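Local coordinates for putative lipoprotein (Bacteroides fragilis, PDB 3QNK), which probably acts as an outer-membrane lipoprotein of the SusD family, helping to capture glycans at the cell surface for uptake, at residues V191-K196 against D398-L403; A183-K188 against I202-E207; H471-R474 against E480-V483; L280-E285 against Q294-P299. All coordinates share one frame; numbering follows the deposited sequence.

How the interactions relate
The four contacts form two clusters. Interactions 1 and 2 have centres 11 Å apart and share helix 181-194: its first part packs on helix 198-209, its last turn on helix 391-405, and Glu-192 OE1 probably hydrogen-bonds Ser-204 OG between them. Their segments alternate along the chain, knitting early and late helices into the alpha-alpha superhelix. Interactions 3 and 4, also with centres 11 Å apart, touch where Val-483 and His-471 pack on the 294-299 loop. Interaction 4 closes before interaction 3 opens and is nested inside the loop closed by interaction 1. Between interactions 2 and 3 the centres lie 42 Å apart, on opposite sides of the chain's centre.

Interaction 1: V191-K196 against D398-L403; sequences VELYDK and DAEARL
Leu-193 lays its two methyl groups against the side chain of Glu-400, and this overlap makes up most of a small contact between the C-terminal turn of helix 181-194 and helix 391-405. CD1 of Leu-193 rests on the aliphatic part of the glutamate, 3.8 Å from Glu-400 CG, while Leu-193 CD2 reaches the carboxylate end, 3.6 Å from Glu-400 OE1. The two side chains cross at about a right angle. Both leave their helices with CG anti to the backbone N (chi1 -175° for Leu-193 and -164° for Glu-400), and the glutamate, extended beyond CG, runs out past both leucine methyls. Ala-401 adds a lighter touch, its backbone N lying 4.3 Å from Leu-193 CD1.

Beyond Leu-193 the helix ends in a Schellman motif: Lys-196, at positive phi, is the C-prime residue, its N bonds Leu-193 O at 3.0 Å, and Arg-197 N bonds Glu-192 O. Within helix 391-405, Arg-402 NE holds Asp-398 OD1, one turn back, at 2.7 Å in a salt bridge that lies in the guanidinium plane but meets the carboxylate from above its plane.

The buried carboxylate of Glu-400 finds its polar partners outside the two segments, in Arg-459 and the indole N-H of Trp-460, with a long, weak ion pair to Arg-443. Contact across the two helices is therefore purely van der Waals: leucine methyls shield one flank of an acid whose charge is answered by other residues, an environment that would probably strengthen those ionic bonds by keeping water away.

Interaction 2: A183-K188 against I202-E207; sequences AAYALK and IKSCAE
Glu-207 presses its CB onto the ring of Tyr-185, and here the packing between helices 181-194 and 198-209 is close. CB sits almost on the ring normal, 3.6 Å from the centroid of the Tyr-185 ring and 4° off the perpendicular, a CH-pi contact. The chain then bends at chi2 (-53°), which carries Glu-207 CG along the same face to within 3.6 Å of Tyr-185 CE1, toward the phenolic end. The carboxylate passes on to a salt bridge with Lys-210. Alongside, Ser-204 is the residue nearest Tyr-185 in backbone terms, its CB lying 3.9 Å from Tyr-185 O.

The other flank is looser. Lys-188, partly exposed, approaches Ser-204 closely through NZ alone. It leaves with CG anti to the backbone N, then curls at chi3 and chi4 to bring NZ back to Ser-204 OG, a hydrogen bond of 3.2 Å that is the sole one between the segments. The serine hydroxyl is also bonded to OE1 of Glu-192, a residue whose OE2 makes a long, weak ion pair with Lys-188 NZ.

The two segments are nearly antiparallel, with 154° between their N-to-C directions and axes 8.5 Å apart, as in an alpha-alpha hairpin of the superhelix. Helix 149-166 packs on Ala-184, Tyr-185 and Lys-188, and helix 101-126 on Leu-187; Ala-186 meets helix 391-405 and strand 238-244, while Ile-202 reaches helix 391-405.

Interaction 3: H471-R474 against E480-V483; sequences HGVR and EFKV
Arg-474 O accepts the backbone N-H of Lys-482 at 2.9 Å with an angle of 164° at the hydrogen, and the CA of Phe-481 also approaches it. The return bond, Arg-474 N to Lys-482 O, measures 3.0 Å and is more bent, at 148°, making Arg-474 and Lys-482 an antiparallel hydrogen-bonded pair. Val-473 and Val-483 form the neighbouring non-hydrogen-bonded pair, where CA-H groups point at carbonyls: Val-483 CA lies 3.4 Å from Gly-472 O.

These bonds belong to the beta hairpin of strands 469-475 and 480-488, part of a three-stranded antiparallel sheet in which 480-488 is central and 304-305 lies on its far side. On the face bearing Val-473 and Val-483, the Phe-481 ring carries CD2 to 3.6 Å from Val-473 CG1. Its chi1 of 69° tucks CG between the backbone N and carbonyl carbon, turning the ring over toward the valine. Phe-304 and Phe-475 meet the same ring. Val-483 is touched in turn by His-471, whose CB lies 4.0 Å from Val-483 CG1 while its ND1 is hydrogen-bonded to Glu-279.

On the opposite face Arg-474 and Lys-482 run side by side, pointing the same way. Arg-474 bends at chi3, so that its NH2 passes 3.3 Å from Lys-482 CD and lies 3.7 Å from the like-charged Lys-482 NZ.

Interaction 4: L280-E285 against Q294-P299; sequences LIDAFE and QYSQAP
A loop following helix 278-283 folds back onto that helix, and one buried acid, Asp-282, gathers it in. Asp-282 OD1 takes the backbone N-H of Tyr-295 at 3.0 Å, from the syn side but 32° out of the carboxylate plane. The other oxygen holds Ser-296 twice: Asp-282 OD2 receives the backbone N-H of Ser-296 at 3.0 Å through its syn lone pair, and the hydroxyl Ser-296 OG at 2.8 Å from above the carboxylate plane. With CG beside the backbone N (chi1 -77°), the carboxylate faces the consecutive N-H groups of the loop.

Those N-H groups open a type I beta turn, Tyr-295 to Ala-298, closed by a backbone bond from Ala-298 N to Tyr-295 O. Because the carboxylate binds the first two residues of this turn, the loop's path is fixed relative to the helix. Gln-278, one helical turn back, supplies a further donor to Asp-282 OD1.

Gln-294 holds the backbone of Asp-282 as well. Its chain bends at chi2 (-66°), bringing the amide round so that Gln-294 NE2 donates to Asp-282 O at 3.0 Å, and also to Ala-292 O. The donor is tilted from the Asp-282 carbonyl plane, while the oxygen lies near the glutamine's amide plane; Gln-294 OE1 rests 3.4 Å from Asp-282 CB. The Tyr-295 ring turns its edge to Asp-282 OD1, CD1 standing 4.0 Å away, and packs edge-to-face with Phe-304 of the short strand that follows.

Interaction 1: V191-K196 against D398-L403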
loop_
_atom_site.group_PDB
_atom_site.type_symbol
_atom_site.label_atom_id
_atom_site.label_comp_id
_atom_site.label_asym_id
_atom_site.label_seq_id
_atom_site.Cartn_x
_atom_site.Cartn_y
_atom_site.Cartn_z
ATOM N N VAL B 191 -18.225 -8.780 -18.113
ATOM C CA VAL B 191 -18.594 -9.359 -16.810
ATOM C C VAL B 191 -19.573 -10.562 -17.029
ATOM O O VAL B 191 -19.371 -11.633 -16.439
ATOM C CB VAL B 191 -19.175 -8.289 -15.862
ATOM C CG1 VAL B 191 -19.615 -8.900 -14.545
ATOM C CG2 VAL B 191 -18.150 -7.202 -15.594
ATOM N N GLU B 192 -20.555 -10.403 -17.926
ATOM C CA GLU B 192 -21.507 -11.452 -18.271
ATOM C C GLU B 192 -20.818 -12.626 -18.980
ATOM O O GLU B 192 -21.172 -13.778 -18.740
ATOM C CB GLU B 192 -22.646 -10.906 -19.151
ATOM C CG GLU B 192 -23.609 -9.955 -18.445
ATOM C CD GLU B 192 -24.501 -9.093 -19.334
ATOM O OE1 GLU B 192 -24.078 -8.763 -20.465
ATOM O OE2 GLU B 192 -25.615 -8.723 -18.893
ATOM N N LEU B 193 -19.820 -12.344 -19.835
ATOM C CA LEU B 193 -19.080 -13.379 -20.560
ATOM C C LEU B 193 -18.210 -14.189 -19.595
ATOM O O LEU B 193 -18.138 -15.424 -19.697
ATOM C CB LEU B 193 -18.227 -12.744 -21.677
ATOM C CG LEU B 193 -17.481 -13.698 -22.625
ATOM C CD1 LEU B 193 -18.451 -14.530 -23.464
ATOM C CD2 LEU B 193 -16.537 -12.944 -23.508
ATOM N N TYR B 194 -17.558 -13.486 -18.652
ATOM C CA TYR B 194 -16.718 -14.086 -17.614
ATOM C C TYR B 194 -17.547 -15.065 -16.774
ATOM O O TYR B 194 -17.027 -16.126 -16.466
ATOM C CB TYR B 194 -16.032 -12.988 -16.750
ATOM C CG TYR B 194 -14.749 -12.430 -17.360
ATOM C CD1 TYR B 194 -14.585 -12.346 -18.741
ATOM C CD2 TYR B 194 -13.672 -12.065 -16.558
ATOM C CE1 TYR B 194 -13.382 -11.916 -19.309
ATOM C CE2 TYR B 194 -12.467 -11.600 -17.118
ATOM C CZ TYR B 194 -12.339 -11.501 -18.497
ATOM O OH TYR B 194 -11.199 -11.009 -19.089
ATOM N N ASP B 195 -18.858 -14.787 -16.538
ATOM C CA ASP B 195 -19.763 -15.654 -15.776
ATOM C C ASP B 195 -20.665 -16.547 -16.673
ATOM O O ASP B 195 -21.668 -17.125 -16.193
ATOM C CB ASP B 195 -20.635 -14.827 -14.809
ATOM C CG ASP B 195 -21.251 -15.674 -13.709
ATOM O OD1 ASP B 195 -20.632 -16.708 -13.330
ATOM O OD2 ASP B 195 -22.369 -15.332 -13.255
ATOM N N LYS B 196 -20.301 -16.677 -17.965
ATOM C CA LYS B 196 -20.981 -17.535 -18.937
ATOM C C LYS B 196 -22.508 -17.246 -19.068
ATOM O O LYS B 196 -23.288 -18.158 -19.388
ATOM C CB LYS B 196 -20.733 -19.043 -18.642
ATOM C CG LYS B 196 -19.263 -19.435 -18.575
ATOM C CD LYS B 196 -19.120 -20.919 -18.647
ATOM C CE LYS B 196 -17.708 -21.410 -18.854
ATOM N NZ LYS B 196 -17.641 -22.901 -18.767
ATOM N N ASP B 398 -19.634 -10.933 -28.349
ATOM C CA ASP B 398 -20.839 -11.326 -29.061
ATOM C C ASP B 398 -20.594 -12.656 -29.803
ATOM O O ASP B 398 -21.413 -13.569 -29.682
ATOM C CB ASP B 398 -21.267 -10.209 -30.045
ATOM C CG ASP B 398 -22.727 -10.208 -30.491
ATOM O OD1 ASP B 398 -23.563 -10.821 -29.792
ATOM O OD2 ASP B 398 -23.038 -9.557 -31.525
ATOM N N ALA B 399 -19.453 -12.767 -30.547
ATOM C CA ALA B 399 -19.097 -13.980 -31.293
ATOM C C ALA B 399 -19.020 -15.192 -30.355
ATOM O O ALA B 399 -19.606 -16.242 -30.645
ATOM C CB ALA B 399 -17.773 -13.786 -32.009
ATOM N N GLU B 400 -18.392 -14.992 -29.184
ATOM C CA GLU B 400 -18.210 -15.997 -28.177
ATOM C C GLU B 400 -19.547 -16.472 -27.594
ATOM O O GLU B 400 -19.778 -17.690 -27.545
ATOM C CB GLU B 400 -17.273 -15.482 -27.085
ATOM C CG GLU B 400 -16.755 -16.605 -26.215
ATOM C CD GLU B 400 -15.573 -16.344 -25.306
ATOM O OE1 GLU B 400 -14.796 -15.394 -25.571
ATOM O OE2 GLU B 400 -15.374 -17.173 -24.386
ATOM N N ALA B 401 -20.421 -15.538 -27.160
ATOM C CA ALA B 401 -21.731 -15.849 -26.589
ATOM C C ALA B 401 -22.657 -16.454 -27.629
ATOM O O ALA B 401 -23.382 -17.391 -27.307
ATOM C CB ALA B 401 -22.357 -14.607 -26.005
ATOM N N ARG B 402 -22.609 -15.958 -28.875
ATOM C CA ARG B 402 -23.449 -16.477 -29.954
ATOM C C ARG B 402 -23.122 -17.905 -30.248
ATOM O O ARG B 402 -24.049 -18.708 -30.362
ATOM C CB ARG B 402 -23.327 -15.661 -31.230
ATOM C CG ARG B 402 -24.232 -14.491 -31.175
ATOM C CD ARG B 402 -23.882 -13.433 -32.181
ATOM N NE ARG B 402 -24.640 -12.232 -31.865
ATOM C CZ ARG B 402 -25.842 -11.962 -32.343
ATOM N NH1 ARG B 402 -26.410 -12.776 -33.226
ATOM N NH2 ARG B 402 -26.489 -10.868 -31.948
ATOM N N LEU B 403 -21.828 -18.253 -30.314
ATOM C CA LEU B 403 -21.469 -19.641 -30.579
ATOM C C LEU B 403 -22.007 -20.571 -29.487
ATOM O O LEU B 403 -22.702 -21.540 -29.809
ATOM C CB LEU B 403 -19.953 -19.832 -30.730
ATOM C CG LEU B 403 -19.601 -21.258 -31.048
ATOM C CD1 LEU B 403 -19.158 -21.403 -32.441
ATOM C CD2 LEU B 403 -18.655 -21.811 -30.057
#

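Interaction 2: A183-K188 against I202-E207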
loop_
_atom_site.group_PDB
_atom_site.type_symbol
_atom_site.label_atom_id
_atom_site.label_comp_id
_atom_site.label_asym_id
_atom_site.label_seq_id
_atom_site.Cartn_x
_atom_site.Cartn_y
_atom_site.Cartn_z
ATOM N N ALA B 183 -19.840 2.616 -22.123
ATOM C CA ALA B 183 -18.817 2.017 -21.265
ATOM C C ALA B 183 -19.454 1.019 -20.299
ATOM O O ALA B 183 -18.943 -0.090 -20.144
ATOM C CB ALA B 183 -18.060 3.101 -20.513
ATOM N N ALA B 184 -20.612 1.380 -19.710
ATOM C CA ALA B 184 -21.331 0.516 -18.771
ATOM C C ALA B 184 -21.816 -0.761 -19.469
ATOM O O ALA B 184 -21.591 -1.848 -18.942
ATOM C CB ALA B 184 -22.492 1.261 -18.149
ATOM N N TYR B 185 -22.419 -0.642 -20.673
ATOM C CA TYR B 185 -22.889 -1.803 -21.427
ATOM C C TYR B 185 -21.720 -2.671 -21.863
ATOM O O TYR B 185 -21.803 -3.903 -21.758
ATOM C CB TYR B 185 -23.727 -1.379 -22.640
ATOM C CG TYR B 185 -25.202 -1.188 -22.346
ATOM C CD1 TYR B 185 -26.010 -2.267 -21.992
ATOM C CD2 TYR B 185 -25.814 0.058 -22.517
ATOM C CE1 TYR B 185 -27.368 -2.095 -21.724
ATOM C CE2 TYR B 185 -27.183 0.234 -22.294
ATOM C CZ TYR B 185 -27.957 -0.846 -21.899
ATOM O OH TYR B 185 -29.305 -0.675 -21.665
ATOM N N ALA B 186 -20.624 -2.038 -22.326
ATOM C CA ALA B 186 -19.413 -2.741 -22.740
ATOM C C ALA B 186 -18.804 -3.521 -21.553
ATOM O O ALA B 186 -18.485 -4.697 -21.727
ATOM C CB ALA B 186 -18.405 -1.771 -23.324
ATOM N N LEU B 187 -18.726 -2.917 -20.344
ATOM C CA LEU B 187 -18.190 -3.645 -19.196
ATOM C C LEU B 187 -19.131 -4.768 -18.825
ATOM O O LEU B 187 -18.646 -5.874 -18.573
ATOM C CB LEU B 187 -17.889 -2.742 -17.977
ATOM C CG LEU B 187 -17.074 -3.375 -16.793
ATOM C CD1 LEU B 187 -15.755 -3.953 -17.246
ATOM C CD2 LEU B 187 -16.831 -2.376 -15.677
ATOM N N LYS B 188 -20.458 -4.525 -18.891
ATOM C CA LYS B 188 -21.506 -5.497 -18.588
ATOM C C LYS B 188 -21.311 -6.751 -19.427
ATOM O O LYS B 188 -21.249 -7.842 -18.855
ATOM C CB LYS B 188 -22.907 -4.888 -18.816
ATOM C CG LYS B 188 -24.038 -5.494 -17.993
ATOM C CD LYS B 188 -25.320 -4.655 -17.957
ATOM C CE LYS B 188 -26.576 -5.521 -17.928
ATOM N NZ LYS B 188 -27.159 -5.783 -19.290
ATOM N N ILE B 202 -25.089 -11.067 -25.521
ATOM C CA ILE B 202 -25.657 -10.739 -26.822
ATOM C C ILE B 202 -26.535 -9.476 -26.734
ATOM O O ILE B 202 -26.446 -8.609 -27.613
ATOM C CB ILE B 202 -26.438 -11.960 -27.391
ATOM C CG1 ILE B 202 -25.489 -13.156 -27.591
ATOM C CG2 ILE B 202 -27.164 -11.586 -28.711
ATOM C CD1 ILE B 202 -26.134 -14.503 -27.695
ATOM N N LYS B 203 -27.347 -9.380 -25.669
ATOM C CA LYS B 203 -28.248 -8.265 -25.411
ATOM C C LYS B 203 -27.441 -7.005 -25.105
ATOM O O LYS B 203 -27.730 -5.946 -25.676
ATOM C CB LYS B 203 -29.217 -8.596 -24.273
ATOM C CG LYS B 203 -30.302 -9.616 -24.651
ATOM C CD LYS B 203 -31.506 -9.574 -23.691
ATOM C CE LYS B 203 -32.100 -10.925 -23.359
ATOM N NZ LYS B 203 -31.776 -11.358 -21.962
ATOM N N SER B 204 -26.397 -7.125 -24.256
ATOM C CA SER B 204 -25.511 -6.010 -23.904
ATOM C C SER B 204 -24.756 -5.469 -25.132
ATOM O O SER B 204 -24.694 -4.254 -25.322
ATOM C CB SER B 204 -24.528 -6.432 -22.829
ATOM O OG SER B 204 -25.243 -6.670 -21.634
ATOM N N CYS B 205 -24.252 -6.376 -25.990
ATOM C CA CYS B 205 -23.545 -6.058 -27.228
ATOM C C CYS B 205 -24.472 -5.327 -28.190
ATOM O O CYS B 205 -24.049 -4.343 -28.801
ATOM C CB CYS B 205 -22.979 -7.322 -27.867
ATOM S SG CYS B 205 -21.621 -8.075 -26.953
ATOM N N ALA B 206 -25.749 -5.773 -28.292
ATOM C CA ALA B 206 -26.772 -5.176 -29.175
ATOM C C ALA B 206 -26.966 -3.690 -28.848
ATOM O O ALA B 206 -27.177 -2.869 -29.749
ATOM C CB ALA B 206 -28.090 -5.927 -29.042
ATOM N N GLU B 207 -26.831 -3.348 -27.551
ATOM C CA GLU B 207 -26.976 -1.989 -27.073
ATOM C C GLU B 207 -25.814 -1.096 -27.514
ATOM O O GLU B 207 -26.047 0.030 -27.934
ATOM C CB GLU B 207 -27.130 -1.971 -25.549
ATOM C CG GLU B 207 -28.476 -2.499 -25.088
ATOM C CD GLU B 207 -29.699 -1.870 -25.719
ATOM O OE1 GLU B 207 -29.730 -0.627 -25.884
ATOM O OE2 GLU B 207 -30.630 -2.635 -26.050
#

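Interaction 3: H471-R474 against E480-V483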
loop_
_atom_site.group_PDB
_atom_site.type_symbol
_atom_site.label_atom_id
_atom_site.label_comp_id
_atom_site.label_asym_id
_atom_site.label_seq_id
_atom_site.Cartn_x
_atom_site.Cartn_y
_atom_site.Cartn_z
ATOM N N HIS B 471 9.005 -20.397 -25.698
ATOM C CA HIS B 471 10.162 -20.216 -26.540
ATOM C C HIS B 471 10.355 -18.771 -26.994
ATOM O O HIS B 471 9.513 -17.904 -26.764
ATOM C CB HIS B 471 10.013 -21.138 -27.763
ATOM C CG HIS B 471 9.956 -22.584 -27.392
ATOM N ND1 HIS B 471 8.754 -23.208 -27.087
ATOM C CD2 HIS B 471 10.967 -23.463 -27.189
ATOM C CE1 HIS B 471 9.070 -24.451 -26.756
ATOM N NE2 HIS B 471 10.389 -24.644 -26.790
ATOM N N GLY B 472 11.496 -18.547 -27.637
ATOM C CA GLY B 472 11.889 -17.268 -28.220
ATOM C C GLY B 472 12.956 -17.470 -29.272
ATOM O O GLY B 472 13.185 -18.597 -29.702
ATOM N N VAL B 473 13.603 -16.402 -29.705
ATOM C CA VAL B 473 14.685 -16.502 -30.681
ATOM C C VAL B 473 15.959 -15.847 -30.109
ATOM O O VAL B 473 15.890 -15.030 -29.191
ATOM C CB VAL B 473 14.353 -15.987 -32.115
ATOM C CG1 VAL B 473 13.202 -16.777 -32.723
ATOM C CG2 VAL B 473 14.082 -14.478 -32.146
ATOM N N ARG B 474 17.114 -16.238 -30.655
ATOM C CA ARG B 474 18.441 -15.756 -30.317
ATOM C C ARG B 474 19.194 -15.640 -31.617
ATOM O O ARG B 474 19.204 -16.605 -32.378
ATOM C CB ARG B 474 19.084 -16.760 -29.362
ATOM C CG ARG B 474 20.491 -16.508 -28.966
ATOM C CD ARG B 474 20.939 -17.640 -28.056
ATOM N NE ARG B 474 21.793 -18.591 -28.773
ATOM C CZ ARG B 474 21.835 -19.899 -28.547
ATOM N NH1 ARG B 474 21.074 -20.446 -27.605
ATOM N NH2 ARG B 474 22.649 -20.669 -29.247
ATOM N N GLU B 480 20.863 -14.471 -39.017
ATOM C CA GLU B 480 20.478 -15.794 -38.544
ATOM C C GLU B 480 20.218 -15.885 -37.073
ATOM O O GLU B 480 20.904 -15.253 -36.266
ATOM C CB GLU B 480 21.561 -16.819 -38.868
ATOM C CG GLU B 480 21.888 -16.931 -40.337
ATOM C CD GLU B 480 23.319 -17.358 -40.577
ATOM O OE1 GLU B 480 24.231 -16.660 -40.081
ATOM O OE2 GLU B 480 23.528 -18.397 -41.245
ATOM N N PHE B 481 19.300 -16.816 -36.732
ATOM C CA PHE B 481 18.824 -17.100 -35.390
ATOM C C PHE B 481 18.538 -18.583 -35.182
ATOM O O PHE B 481 18.402 -19.343 -36.143
ATOM C CB PHE B 481 17.547 -16.281 -35.105
ATOM C CG PHE B 481 16.340 -16.701 -35.901
ATOM C CD1 PHE B 481 16.108 -16.184 -37.170
ATOM C CD2 PHE B 481 15.432 -17.616 -35.384
ATOM C CE1 PHE B 481 15.004 -16.609 -37.930
ATOM C CE2 PHE B 481 14.326 -18.034 -36.137
ATOM C CZ PHE B 481 14.115 -17.524 -37.400
ATOM N N LYS B 482 18.457 -18.964 -33.889
ATOM C CA LYS B 482 18.099 -20.263 -33.315
ATOM C C LYS B 482 16.847 -20.040 -32.446
ATOM O O LYS B 482 16.681 -18.939 -31.901
ATOM C CB LYS B 482 19.260 -20.826 -32.457
ATOM C CG LYS B 482 20.470 -21.399 -33.209
ATOM C CD LYS B 482 21.616 -21.602 -32.217
ATOM C CE LYS B 482 22.807 -22.396 -32.711
ATOM N NZ LYS B 482 23.248 -23.413 -31.708
ATOM N N VAL B 483 15.976 -21.074 -32.299
ATOM C CA VAL B 483 14.794 -21.007 -31.416
ATOM C C VAL B 483 15.255 -21.464 -30.040
ATOM O O VAL B 483 15.964 -22.456 -29.923
ATOM C CB VAL B 483 13.565 -21.803 -31.952
ATOM C CG1 VAL B 483 12.375 -21.718 -30.992
ATOM C CG2 VAL B 483 13.178 -21.309 -33.352
#

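Interaction 4: L280-E285 against Q294-P299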
loop_
_atom_site.group_PDB
_atom_site.type_symbol
_atom_site.label_atom_id
_atom_site.label_comp_id
_atom_site.label_asym_id
_atom_site.label_seq_id
_atom_site.Cartn_x
_atom_site.Cartn_y
_atom_site.Cartn_z
ATOM N N LEU B 280 3.280 -16.891 -29.347
ATOM C CA LEU B 280 2.406 -15.827 -29.796
ATOM C C LEU B 280 2.770 -15.415 -31.219
ATOM O O LEU B 280 1.863 -15.215 -32.029
ATOM C CB LEU B 280 2.449 -14.603 -28.868
ATOM C CG LEU B 280 1.664 -13.378 -29.324
ATOM C CD1 LEU B 280 0.137 -13.664 -29.448
ATOM C CD2 LEU B 280 1.941 -12.215 -28.427
ATOM N N ILE B 281 4.076 -15.300 -31.531
ATOM C CA ILE B 281 4.509 -14.898 -32.866
ATOM C C ILE B 281 3.955 -15.901 -33.885
ATOM O O ILE B 281 3.420 -15.490 -34.927
ATOM C CB ILE B 281 6.064 -14.723 -32.923
ATOM C CG1 ILE B 281 6.472 -13.284 -32.555
ATOM C CG2 ILE B 281 6.615 -15.023 -34.313
ATOM C CD1 ILE B 281 6.184 -12.812 -31.238
ATOM N N ASP B 282 4.002 -17.200 -33.536
ATOM C CA ASP B 282 3.514 -18.296 -34.387
ATOM C C ASP B 282 2.022 -18.210 -34.670
ATOM O O ASP B 282 1.580 -18.720 -35.701
ATOM C CB ASP B 282 3.820 -19.653 -33.728
ATOM C CG ASP B 282 5.276 -20.128 -33.844
ATOM O OD1 ASP B 282 6.045 -19.535 -34.656
ATOM O OD2 ASP B 282 5.635 -21.116 -33.156
ATOM N N ALA B 283 1.244 -17.577 -33.746
ATOM C CA ALA B 283 -0.202 -17.449 -33.825
ATOM C C ALA B 283 -0.668 -16.312 -34.784
ATOM O O ALA B 283 -1.843 -16.302 -35.181
ATOM C CB ALA B 283 -0.762 -17.233 -32.444
ATOM N N PHE B 284 0.231 -15.379 -35.176
ATOM C CA PHE B 284 -0.103 -14.335 -36.147
ATOM C C PHE B 284 -0.121 -14.942 -37.537
ATOM O O PHE B 284 0.851 -15.548 -37.972
ATOM C CB PHE B 284 0.875 -13.160 -36.097
ATOM C CG PHE B 284 0.698 -12.252 -34.917
ATOM C CD1 PHE B 284 -0.218 -11.201 -34.958
ATOM C CD2 PHE B 284 1.463 -12.421 -33.774
ATOM C CE1 PHE B 284 -0.378 -10.349 -33.863
ATOM C CE2 PHE B 284 1.316 -11.564 -32.682
ATOM C CZ PHE B 284 0.389 -10.542 -32.724
ATOM N N GLU B 285 -1.256 -14.836 -38.197
ATOM C CA GLU B 285 -1.468 -15.381 -39.528
ATOM C C GLU B 285 -0.798 -14.565 -40.597
ATOM O O GLU B 285 -0.485 -13.389 -40.384
ATOM C CB GLU B 285 -2.968 -15.409 -39.830
ATOM C CG GLU B 285 -3.761 -16.441 -39.053
ATOM C CD GLU B 285 -5.248 -16.262 -39.256
ATOM O OE1 GLU B 285 -5.708 -16.448 -40.404
ATOM O OE2 GLU B 285 -5.944 -15.868 -38.289
ATOM N N GLN B 294 5.652 -22.337 -38.272
ATOM C CA GLN B 294 5.700 -22.434 -36.805
ATOM C C GLN B 294 7.121 -22.723 -36.403
ATOM O O GLN B 294 7.729 -23.653 -36.947
ATOM C CB GLN B 294 4.742 -23.518 -36.276
ATOM C CG GLN B 294 3.296 -23.441 -36.757
ATOM C CD GLN B 294 2.586 -22.231 -36.264
ATOM O OE1 GLN B 294 2.077 -22.204 -35.152
ATOM N NE2 GLN B 294 2.532 -21.200 -37.090
ATOM N N TYR B 295 7.669 -21.940 -35.452
ATOM C CA TYR B 295 9.065 -22.120 -35.043
ATOM C C TYR B 295 9.239 -22.605 -33.622
ATOM O O TYR B 295 10.323 -23.076 -33.316
ATOM C CB TYR B 295 9.833 -20.813 -35.221
ATOM C CG TYR B 295 9.966 -20.410 -36.670
ATOM C CD1 TYR B 295 8.978 -19.662 -37.299
ATOM C CD2 TYR B 295 11.091 -20.768 -37.415
ATOM C CE1 TYR B 295 9.091 -19.291 -38.638
ATOM C CE2 TYR B 295 11.222 -20.390 -38.747
ATOM C CZ TYR B 295 10.215 -19.662 -39.358
ATOM O OH TYR B 295 10.332 -19.294 -40.673
ATOM N N SER B 296 8.218 -22.502 -32.747
ATOM C CA SER B 296 8.366 -22.847 -31.326
ATOM C C SER B 296 8.910 -24.213 -31.073
ATOM O O SER B 296 9.699 -24.359 -30.139
ATOM C CB SER B 296 7.048 -22.704 -30.580
ATOM O OG SER B 296 6.670 -21.338 -30.562
ATOM N N GLN B 297 8.518 -25.221 -31.880
ATOM C CA GLN B 297 8.958 -26.607 -31.652
ATOM C C GLN B 297 10.161 -26.990 -32.520
ATOM O O GLN B 297 10.506 -28.178 -32.616
ATOM C CB GLN B 297 7.797 -27.598 -31.836
ATOM C CG GLN B 297 6.537 -27.307 -30.976
ATOM C CD GLN B 297 6.797 -26.980 -29.517
ATOM O OE1 GLN B 297 7.443 -27.751 -28.802
ATOM N NE2 GLN B 297 6.260 -25.830 -29.040
ATOM N N ALA B 298 10.857 -25.979 -33.081
ATOM C CA ALA B 298 12.060 -26.198 -33.872
ATOM C C ALA B 298 13.182 -26.737 -32.997
ATOM O O ALA B 298 13.279 -26.314 -31.833
ATOM C CB ALA B 298 12.495 -24.898 -34.517
ATOM N N PRO B 299 14.039 -27.659 -33.505
ATOM C CA PRO B 299 15.200 -28.090 -32.685
ATOM C C PRO B 299 16.137 -26.898 -32.425
ATOM O O PRO B 299 16.264 -26.024 -33.286
ATOM C CB PRO B 299 15.867 -29.181 -33.530
ATOM C CG PRO B 299 15.372 -29.006 -34.897
ATOM C CD PRO B 299 14.053 -28.276 -34.857
#